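Local coordinates for zinc phosphodiesterase ELAC protein 1 (Homo sapiens, PDB 3ZWF) that uses two zinc ions to cleave RNA phosphodiester bonds, processing tRNA 3' ends and removing 2',3'-cyclic phosphates during tRNA repair, at residues H60-H65 against H180-F185; D251-V256 against K283-G288; G96-I101 against V118-P123. All blocks are in the same frame, centred on the assembly; numbering follows the deposited sequence.

Contact 1: H60-H65 against H180-F185; sequences HLHGDH and HRIPSF. With ZN (zinc ion), chain E; ZN (zinc ion), chain D; PO4 (phosphate ion), chain F.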
loop_
_atom_site.group_PDB
_atom_site.type_symbol
_atom_site.label_atom_id
_atom_site.label_comp_id
_atom_site.label_asym_id
_atom_site.label_seq_id
_atom_site.Cartn_x
_atom_site.Cartn_y
_atom_site.Cartn_z
ATOM N N HIS A 60 -7.602 -13.048 -3.994
ATOM C CA HIS A 60 -7.038 -12.983 -5.328
ATOM C C HIS A 60 -5.975 -11.910 -5.396
ATOM O O HIS A 60 -6.016 -10.985 -4.594
ATOM C CB HIS A 60 -8.079 -12.800 -6.415
ATOM C CG HIS A 60 -8.789 -11.472 -6.439
ATOM N ND1 HIS A 60 -9.668 -11.049 -5.450
ATOM C CD2 HIS A 60 -8.913 -10.589 -7.453
ATOM C CE1 HIS A 60 -10.192 -9.890 -5.812
ATOM N NE2 HIS A 60 -9.755 -9.585 -7.024
ATOM N N LEU A 61 -5.098 -12.053 -6.384
ATOM C CA LEU A 61 -3.964 -11.134 -6.512
ATOM C C LEU A 61 -4.265 -9.917 -7.395
ATOM O O LEU A 61 -3.502 -9.627 -8.338
ATOM C CB LEU A 61 -2.741 -11.921 -7.022
ATOM C CG LEU A 61 -2.248 -13.015 -6.069
ATOM C CD1 LEU A 61 -1.009 -13.757 -6.595
ATOM C CD2 LEU A 61 -1.956 -12.398 -4.686
ATOM N N HIS A 62 -5.335 -9.187 -7.054
ATOM C CA HIS A 62 -5.561 -7.821 -7.538
ATOM C C HIS A 62 -5.138 -6.903 -6.431
ATOM O O HIS A 62 -5.334 -7.194 -5.278
ATOM C CB HIS A 62 -7.001 -7.578 -7.928
ATOM C CG HIS A 62 -7.314 -8.010 -9.319
ATOM N ND1 HIS A 62 -8.597 -8.258 -9.738
ATOM C CD2 HIS A 62 -6.515 -8.189 -10.397
ATOM C CE1 HIS A 62 -8.578 -8.572 -11.018
ATOM N NE2 HIS A 62 -7.315 -8.557 -11.438
ATOM N N GLY A 63 -4.518 -5.774 -6.773
ATOM C CA GLY A 63 -3.884 -4.951 -5.775
ATOM C C GLY A 63 -4.756 -4.413 -4.649
ATOM O O GLY A 63 -4.283 -4.259 -3.513
ATOM N N ASP A 64 -6.038 -4.187 -4.937
ATOM C CA ASP A 64 -7.010 -3.713 -3.957
ATOM C C ASP A 64 -7.373 -4.773 -2.908
ATOM O O ASP A 64 -8.135 -4.486 -1.985
ATOM C CB ASP A 64 -8.332 -3.159 -4.598
ATOM C CG ASP A 64 -8.958 -4.073 -5.589
ATOM O OD1 ASP A 64 -8.268 -4.639 -6.487
ATOM O OD2 ASP A 64 -10.189 -4.239 -5.464
ATOM N N HIS A 65 -6.787 -5.968 -3.064
ATOM C CA HIS A 65 -6.937 -7.040 -2.083
ATOM C C HIS A 65 -5.635 -7.471 -1.395
ATOM O O HIS A 65 -5.691 -8.344 -0.513
ATOM C CB HIS A 65 -7.663 -8.230 -2.760
ATOM C CG HIS A 65 -8.971 -7.824 -3.354
ATOM N ND1 HIS A 65 -10.189 -8.123 -2.769
ATOM C CD2 HIS A 65 -9.251 -7.083 -4.447
ATOM C CE1 HIS A 65 -11.148 -7.579 -3.495
ATOM N NE2 HIS A 65 -10.603 -6.940 -4.512
ATOM N N HIS A 180 -13.248 -14.975 -12.034
ATOM C CA HIS A 180 -12.978 -13.559 -12.053
ATOM C C HIS A 180 -12.020 -13.273 -13.224
ATOM O O HIS A 180 -11.667 -14.187 -13.984
ATOM C CB HIS A 180 -12.460 -13.152 -10.670
ATOM C CG HIS A 180 -12.242 -11.670 -10.471
ATOM N ND1 HIS A 180 -13.178 -10.699 -10.787
ATOM C CD2 HIS A 180 -11.183 -11.013 -9.939
ATOM C CE1 HIS A 180 -12.673 -9.502 -10.492
ATOM N NE2 HIS A 180 -11.474 -9.668 -9.964
ATOM N N ARG A 181 -11.577 -12.024 -13.377
ATOM C CA ARG A 181 -10.615 -11.675 -14.431
ATOM C C ARG A 181 -9.289 -12.399 -14.237
ATOM O O ARG A 181 -8.584 -12.740 -15.200
ATOM C CB ARG A 181 -10.346 -10.141 -14.462
ATOM C CG ARG A 181 -11.536 -9.301 -14.746
ATOM C CD ARG A 181 -11.152 -7.872 -15.211
ATOM N NE ARG A 181 -10.190 -7.152 -14.358
ATOM C CZ ARG A 181 -10.427 -6.744 -13.104
ATOM N NH1 ARG A 181 -11.578 -7.022 -12.474
ATOM N NH2 ARG A 181 -9.486 -6.077 -12.453
ATOM N N ILE A 182 -8.944 -12.645 -12.972
ATOM C CA ILE A 182 -7.851 -13.561 -12.605
ATOM C C ILE A 182 -8.480 -14.533 -11.626
ATOM O O ILE A 182 -9.594 -14.271 -11.153
ATOM C CB ILE A 182 -6.627 -12.852 -11.975
ATOM C CG1 ILE A 182 -6.949 -12.129 -10.686
ATOM C CG2 ILE A 182 -6.003 -11.895 -13.015
ATOM C CD1 ILE A 182 -5.726 -11.689 -9.938
ATOM N N PRO A 183 -7.803 -15.659 -11.326
ATOM C CA PRO A 183 -8.459 -16.586 -10.411
ATOM C C PRO A 183 -8.704 -15.993 -9.025
ATOM O O PRO A 183 -7.856 -15.270 -8.475
ATOM C CB PRO A 183 -7.496 -17.753 -10.343
ATOM C CG PRO A 183 -6.752 -17.695 -11.685
ATOM C CD PRO A 183 -6.591 -16.236 -11.904
ATOM N N SER A 184 -9.869 -16.302 -8.484
ATOM C CA SER A 184 -10.296 -15.762 -7.231
ATOM C C SER A 184 -10.949 -16.864 -6.397
ATOM O O SER A 184 -11.441 -17.862 -6.942
ATOM C CB SER A 184 -11.251 -14.580 -7.490
ATOM O OG SER A 184 -11.753 -13.992 -6.292
ATOM N N PHE A 185 -10.891 -16.678 -5.080
ATOM C CA PHE A 185 -11.307 -17.690 -4.116
ATOM C C PHE A 185 -12.306 -17.138 -3.131
ATOM O O PHE A 185 -12.312 -15.963 -2.787
ATOM C CB PHE A 185 -10.111 -18.284 -3.352
ATOM C CG PHE A 185 -9.102 -18.954 -4.251
ATOM C CD1 PHE A 185 -9.286 -20.270 -4.708
ATOM C CD2 PHE A 185 -7.981 -18.262 -4.648
ATOM C CE1 PHE A 185 -8.369 -20.854 -5.538
ATOM C CE2 PHE A 185 -7.082 -18.852 -5.463
ATOM C CZ PHE A 185 -7.268 -20.145 -5.917
HETATM ZN ZN ZN E . -10.449 -8.105 -8.635
HETATM ZN ZN ZN D . -11.428 -5.865 -6.235
HETATM P P PO4 F . -11.462 -4.994 -9.411
HETATM O O1 PO4 F . -11.385 -6.498 -9.779
HETATM O O2 PO4 F . -9.941 -4.474 -9.594
HETATM O O3 PO4 F . -11.746 -4.797 -7.976
HETATM O O4 PO4 F . -12.316 -4.344 -10.444
HETATM O O HOH W 1 -5.325 -14.510 -8.025
HETATM O O HOH W 2 -9.775 -6.551 -7.460
#

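Contact 2: D251-V256 against K283-G288; sequences DCSGVV and KAKEHG. With ZN (zinc ion), chain E; ZN (zinc ion), chain D.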
loop_
_atom_site.group_PDB
_atom_site.type_symbol
_atom_site.label_atom_id
_atom_site.label_comp_id
_atom_site.label_asym_id
_atom_site.label_seq_id
_atom_site.Cartn_x
_atom_site.Cartn_y
_atom_site.Cartn_z
ATOM N N ASP A 251 -13.829 -11.173 -5.263
ATOM C CA ASP A 251 -14.406 -10.641 -6.498
ATOM C C ASP A 251 -14.715 -11.815 -7.422
ATOM O O ASP A 251 -13.939 -12.748 -7.566
ATOM C CB ASP A 251 -13.436 -9.765 -7.260
ATOM C CG ASP A 251 -13.033 -8.484 -6.502
ATOM O OD1 ASP A 251 -13.472 -8.242 -5.368
ATOM O OD2 ASP A 251 -12.207 -7.722 -7.073
ATOM N N CYS A 252 -15.872 -11.731 -8.058
ATOM C CA CYS A 252 -16.342 -12.808 -8.949
ATOM C C CYS A 252 -17.584 -12.388 -9.725
ATOM O O CYS A 252 -18.327 -11.518 -9.307
ATOM C CB CYS A 252 -16.659 -14.073 -8.145
ATOM S SG CYS A 252 -18.043 -13.993 -7.037
ATOM N N SER A 253 -17.780 -13.105 -10.826
ATOM C CA SER A 253 -18.986 -13.086 -11.648
ATOM C C SER A 253 -19.749 -14.411 -11.523
ATOM O O SER A 253 -20.812 -14.587 -12.131
ATOM C CB SER A 253 -18.589 -12.875 -13.110
ATOM O OG SER A 253 -19.717 -12.724 -13.947
ATOM N N GLY A 254 -19.189 -15.334 -10.753
ATOM C CA GLY A 254 -19.799 -16.641 -10.528
ATOM C C GLY A 254 -18.855 -17.596 -9.802
ATOM O O GLY A 254 -17.698 -17.266 -9.509
ATOM N N VAL A 255 -19.375 -18.784 -9.506
ATOM C CA VAL A 255 -18.638 -19.818 -8.793
ATOM C C VAL A 255 -18.334 -20.904 -9.808
ATOM O O VAL A 255 -19.169 -21.184 -10.672
ATOM C CB VAL A 255 -19.510 -20.413 -7.618
ATOM C CG1 VAL A 255 -18.798 -21.577 -6.917
ATOM C CG2 VAL A 255 -19.893 -19.324 -6.636
ATOM N N VAL A 256 -17.175 -21.554 -9.684
ATOM C CA VAL A 256 -16.762 -22.537 -10.644
ATOM C C VAL A 256 -17.171 -23.895 -10.101
ATOM O O VAL A 256 -16.651 -24.339 -9.073
ATOM C CB VAL A 256 -15.264 -22.557 -10.897
ATOM C CG1 VAL A 256 -14.922 -23.606 -11.948
ATOM C CG2 VAL A 256 -14.828 -21.237 -11.323
ATOM N N LYS A 283 -21.637 -4.925 -18.105
ATOM C CA LYS A 283 -20.356 -4.371 -17.723
ATOM C C LYS A 283 -19.735 -5.109 -16.525
ATOM O O LYS A 283 -18.538 -5.416 -16.522
ATOM C CB LYS A 283 -20.456 -2.884 -17.416
ATOM C CG LYS A 283 -19.127 -2.258 -17.068
ATOM C CD LYS A 283 -19.257 -0.733 -16.935
ATOM C CE LYS A 283 -17.935 -0.090 -16.706
ATOM N NZ LYS A 283 -17.396 -0.374 -15.349
ATOM N N ALA A 284 -20.562 -5.416 -15.527
ATOM C CA ALA A 284 -20.089 -6.158 -14.351
ATOM C C ALA A 284 -19.459 -7.502 -14.765
ATOM O O ALA A 284 -18.317 -7.810 -14.423
ATOM C CB ALA A 284 -21.226 -6.373 -13.317
ATOM N N LYS A 285 -20.185 -8.277 -15.549
ATOM C CA LYS A 285 -19.722 -9.606 -15.951
ATOM C C LYS A 285 -18.465 -9.508 -16.793
ATOM O O LYS A 285 -17.554 -10.303 -16.638
ATOM C CB LYS A 285 -20.819 -10.355 -16.715
ATOM C CG LYS A 285 -21.988 -10.779 -15.857
ATOM C CD LYS A 285 -23.035 -11.467 -16.698
ATOM C CE LYS A 285 -24.209 -11.981 -15.868
ATOM N NZ LYS A 285 -25.366 -12.286 -16.748
ATOM N N GLU A 286 -18.421 -8.509 -17.671
ATOM C CA GLU A 286 -17.221 -8.233 -18.501
ATOM C C GLU A 286 -15.959 -8.084 -17.644
ATOM O O GLU A 286 -14.878 -8.507 -18.049
ATOM C CB GLU A 286 -17.430 -6.995 -19.386
ATOM N N HIS A 287 -16.101 -7.492 -16.465
ATOM C CA HIS A 287 -14.990 -7.280 -15.542
ATOM C C HIS A 287 -14.870 -8.317 -14.439
ATOM O O HIS A 287 -14.125 -8.100 -13.476
ATOM C CB HIS A 287 -15.052 -5.886 -14.941
ATOM C CG HIS A 287 -14.758 -4.808 -15.929
ATOM N ND1 HIS A 287 -15.743 -4.170 -16.650
ATOM C CD2 HIS A 287 -13.582 -4.284 -16.353
ATOM C CE1 HIS A 287 -15.192 -3.278 -17.453
ATOM N NE2 HIS A 287 -13.881 -3.338 -17.303
ATOM N N GLY A 288 -15.596 -9.421 -14.576
ATOM C CA GLY A 288 -15.558 -10.508 -13.570
ATOM C C GLY A 288 -16.190 -10.140 -12.238
ATOM O O GLY A 288 -15.786 -10.631 -11.162
HETATM ZN ZN ZN E . -10.449 -8.105 -8.635
HETATM ZN ZN ZN D . -11.428 -5.865 -6.235
HETATM O O HOH W 2 -9.775 -6.551 -7.460
#

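Contact 3: G96-I101 against V118-P123; sequences GLRDFI and VHELVP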
loop_
_atom_site.group_PDB
_atom_site.type_symbol
_atom_site.label_atom_id
_atom_site.label_comp_id
_atom_site.label_asym_id
_atom_site.label_seq_id
_atom_site.Cartn_x
_atom_site.Cartn_y
_atom_site.Cartn_z
ATOM N N GLY A 96 2.012 -17.212 -5.905
ATOM C CA GLY A 96 2.658 -15.938 -6.216
ATOM C C GLY A 96 2.776 -15.062 -4.992
ATOM O O GLY A 96 3.669 -14.172 -4.909
ATOM N N LEU A 97 1.893 -15.286 -4.030
ATOM C CA LEU A 97 1.860 -14.438 -2.838
ATOM C C LEU A 97 3.106 -14.606 -1.948
ATOM O O LEU A 97 3.625 -13.638 -1.397
ATOM C CB LEU A 97 0.574 -14.679 -2.022
ATOM C CG LEU A 97 0.409 -13.805 -0.788
ATOM C CD1 LEU A 97 0.256 -12.327 -1.166
ATOM C CD2 LEU A 97 -0.874 -14.247 0.015
ATOM N N ARG A 98 3.563 -15.842 -1.786
ATOM C CA ARG A 98 4.692 -16.084 -0.894
ATOM C C ARG A 98 5.935 -15.293 -1.343
ATOM O O ARG A 98 6.575 -14.613 -0.536
ATOM C CB ARG A 98 5.045 -17.560 -0.820
ATOM C CG ARG A 98 6.131 -17.886 0.214
ATOM C CD ARG A 98 6.528 -19.361 0.207
ATOM N NE ARG A 98 5.379 -20.235 0.421
ATOM C CZ ARG A 98 5.039 -21.265 -0.347
ATOM N NH1 ARG A 98 5.723 -21.582 -1.440
ATOM N NH2 ARG A 98 4.001 -21.990 0.006
ATOM N N ASP A 99 6.257 -15.397 -2.628
ATOM C CA ASP A 99 7.469 -14.710 -3.175
ATOM C C ASP A 99 7.311 -13.205 -3.112
ATOM O O ASP A 99 8.264 -12.489 -2.828
ATOM C CB ASP A 99 7.720 -15.159 -4.609
ATOM C CG ASP A 99 8.186 -16.630 -4.700
ATOM O OD1 ASP A 99 8.646 -17.194 -3.678
ATOM O OD2 ASP A 99 8.090 -17.210 -5.809
ATOM N N PHE A 100 6.092 -12.708 -3.340
ATOM C CA PHE A 100 5.803 -11.298 -3.251
ATOM C C PHE A 100 6.169 -10.767 -1.877
ATOM O O PHE A 100 6.862 -9.745 -1.740
ATOM C CB PHE A 100 4.335 -10.971 -3.546
ATOM C CG PHE A 100 3.990 -9.547 -3.293
ATOM C CD1 PHE A 100 4.433 -8.565 -4.145
ATOM C CD2 PHE A 100 3.231 -9.178 -2.188
ATOM C CE1 PHE A 100 4.132 -7.217 -3.892
ATOM C CE2 PHE A 100 2.891 -7.842 -1.957
ATOM C CZ PHE A 100 3.337 -6.877 -2.812
ATOM N N ILE A 101 5.702 -11.442 -0.841
ATOM C CA ILE A 101 5.962 -11.007 0.537
ATOM C C ILE A 101 7.480 -11.096 0.857
ATOM O O ILE A 101 8.081 -10.139 1.368
ATOM C CB ILE A 101 5.109 -11.774 1.595
ATOM C CG1 ILE A 101 3.612 -11.553 1.360
ATOM C CG2 ILE A 101 5.500 -11.327 2.991
ATOM C CD1 ILE A 101 2.717 -12.581 2.030
ATOM N N VAL A 118 3.432 -18.726 4.474
ATOM C CA VAL A 118 2.466 -18.500 3.410
ATOM C C VAL A 118 2.126 -19.827 2.745
ATOM O O VAL A 118 3.010 -20.560 2.240
ATOM C CB VAL A 118 2.957 -17.514 2.353
ATOM C CG1 VAL A 118 1.841 -17.258 1.340
ATOM C CG2 VAL A 118 3.482 -16.198 3.013
ATOM N N HIS A 119 0.846 -20.173 2.802
ATOM C CA HIS A 119 0.312 -21.398 2.165
ATOM C C HIS A 119 -0.374 -20.982 0.891
ATOM O O HIS A 119 -1.246 -20.058 0.930
ATOM C CB HIS A 119 -0.653 -22.066 3.085
ATOM C CG HIS A 119 -0.045 -22.482 4.378
ATOM N ND1 HIS A 119 1.090 -23.266 4.436
ATOM C CD2 HIS A 119 -0.409 -22.253 5.662
ATOM C CE1 HIS A 119 1.384 -23.519 5.698
ATOM N NE2 HIS A 119 0.511 -22.885 6.462
ATOM N N GLU A 120 0.084 -21.519 -0.234
ATOM C CA GLU A 120 -0.415 -21.105 -1.532
ATOM C C GLU A 120 -1.475 -22.029 -2.106
ATOM O O GLU A 120 -1.253 -23.223 -2.178
ATOM C CB GLU A 120 0.708 -20.961 -2.532
ATOM C CG GLU A 120 1.645 -19.809 -2.180
ATOM C CD GLU A 120 2.695 -19.524 -3.239
ATOM O OE1 GLU A 120 3.168 -20.427 -3.927
ATOM O OE2 GLU A 120 3.060 -18.314 -3.372
ATOM N N LEU A 121 -2.565 -21.419 -2.565
ATOM C CA LEU A 121 -3.631 -22.116 -3.286
ATOM C C LEU A 121 -3.379 -22.133 -4.773
ATOM O O LEU A 121 -3.102 -21.096 -5.375
ATOM C CB LEU A 121 -4.967 -21.416 -3.042
ATOM C CG LEU A 121 -5.616 -21.707 -1.685
ATOM C CD1 LEU A 121 -4.864 -21.160 -0.517
ATOM C CD2 LEU A 121 -7.020 -21.011 -1.733
ATOM N N VAL A 122 -3.440 -23.314 -5.371
ATOM C CA VAL A 122 -3.167 -23.482 -6.804
ATOM C C VAL A 122 -4.498 -23.389 -7.548
ATOM O O VAL A 122 -5.372 -24.320 -7.444
ATOM C CB VAL A 122 -2.464 -24.841 -7.144
ATOM C CG1 VAL A 122 -2.287 -24.996 -8.655
ATOM C CG2 VAL A 122 -1.123 -24.908 -6.442
ATOM N N PRO A 123 -4.681 -22.311 -8.307
ATOM C CA PRO A 123 -5.909 -22.175 -9.066
ATOM C C PRO A 123 -5.977 -23.090 -10.298
ATOM O O PRO A 123 -4.979 -23.689 -10.719
ATOM C CB PRO A 123 -5.886 -20.721 -9.482
ATOM C CG PRO A 123 -4.440 -20.412 -9.582
ATOM C CD PRO A 123 -3.745 -21.201 -8.565
HETATM O O HOH W 3 5.188 -17.366 -4.455
#

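Contact 1: H60-H65 against H180-F185
One half of the dinuclear zinc site of the metallo-beta-lactamase fold forms where His60 and His62 meet His180. All three bind the zinc ion of chain E, His60 and His180 through NE2 and His62 through ND1, His62 ND1 lying 2.2 Å from the metal. Sharing one metal, the rings crowd together: His180 turns its edge toward the face of His60 in an offset edge-to-face pair, planes at 89°, whereas the His62 and His180 rings meet rim to rim. The His180 ring swings out opposite the backbone N (chi1 -175°), which carries NE2 to the zinc, and ND1 is hydrogen-bonded to Gly288 O.

Ile182 covers one face of the His62 ring, CG1 3.9 Å from its centroid in a CH-pi contact. The Arg181 guanidinium lies nearly parallel to the same ring, planes 18° apart, with His62 CE1 over its face. The guanidinium edge is turned to a phosphate ion, probably from the crystallisation liquor, and Arg181 NH1 donates to PO4 O1 at 2.8 Å. That oxygen also binds the zinc ion of chain E, while PO4 O3 binds the zinc ion of chain D, held by Asp64 and His65. Water 1 joins the backbones, accepting from Leu61 N and donating to Pro183 O. Asp251 completes the shell of both ions and His311 that of the chain D zinc; water 2 bridges them. Segment 60-65 is the HxHxDH motif characteristic of this superfamily.

Contact 2: D251-V256 against K283-G288
Gly288 and Ser253 bury the most surface here, meeting at a CA-CA separation of 4.7 Å, with Lys285 flanking them. Ser253 CB rests 3.7 Å from Gly288 C, on the backbone just beyond the end of helix 281-286. In one of the serine's two conformers, the hydroxyl end lies alongside the start of the lysine side chain, Ser253 OG standing 3.5 Å from Lys285 CG. From there the extended Lys285 chain leads away, so its aliphatic base rather than its ammonium group makes the contact.

Gly288 is the C-prime residue of a Schellman motif that ends the helix, with positive phi (69°), Gly288 N bonded to Lys285 O at 3.0 Å and His289 N to Ala284 O. His287 adds a further tie to the last turn, ND1 donating to Lys283 O at 3.1 Å. At the other end of the contact, Asp251 OD2 bridges the two zinc ions, 2.4 Å from that of chain E and 2.2 Å from that of chain D. The segment 251-256 thus runs from the metal site to the short, weakly bonded strand 254-255, which pairs antiparallel with strand 171-179, while Met294 of helix 292-301 packs against both Ser253 and Lys285.

Contact 3: G96-I101 against V118-P123
Arg98 and Glu120 lie roughly perpendicular as side chains, yet their flat ends stack, planes 28° apart, with the carboxyl carbon Glu120 CD over one face of the guanidinium, offset toward its rim. This is an interaction of charge more than of directed bonds: Arg98 NH1 and Glu120 OE1 form a long salt bridge of 3.7 Å, with the oxygen well out of the guanidinium plane. The N-H groups of NE and NH2 are directed instead to the strand backbone. Both donate to Val118 O, side-on and nearly within the guanidinium plane, NH2 at 2.8 Å and NE at 3.0 Å. A bend at chi3 (-56°) in the otherwise extended arginine chain brings that edge round to the carbonyl, and the double grip would restrict rotation of the group.

Glu120 sends its extended chain to the start of the helix. Its OE2 accepts from Gly96 N, steeply above the carboxylate plane, and from Arg98 N on the anti side, each at 3.0 Å; the two donors come from opposite faces. Water 3 donates to the same oxygen and accepts from Asp99 N. The carboxylate therefore serves the first turn, and its negative charge probably interacts favourably with the helix dipole.

Beside these polar groups, Val118 and Arg98 run alongside one another, pointing opposite ways, with Val118 CB 3.8 Å from Arg98 CB. Val118 CG2 reaches Ile101 CD1, also at 3.8 Å, and CG1 lies near Leu97 CD2. The axes of helix 97-101 and strand 118-121 run at 142°, nearer antiparallel than perpendicular. They belong to the beta-alpha-beta unit formed by strand 89-94, helix 97-107 and strand 116-121, where Ile91 joins the apolar layer from the first strand, and Leu69 and Leu73 from helix 69-79.

In the fold
From the N terminus, the chain passes through the first strands to 60-65, and about 115 residues further on 180-185 closes contact 1. Contact 3 is nested inside that long loop and closes within the beta-alpha-beta unit, the start of helix 97-107 meeting strand 116-121. Contact 2 follows in series, joining 251-256 to 283-288. Contact 1 brings together elements associated with the two sheets. It meets contact 2 at the zinc ions and through the hydrogen bond of Ser184 OG to Asp251 O. On its other flank, Pro183 and Phe185 pack against Pro123 of contact 3, whereas contacts 2 and 3 do not touch, their nearest atoms about 9 Å apart.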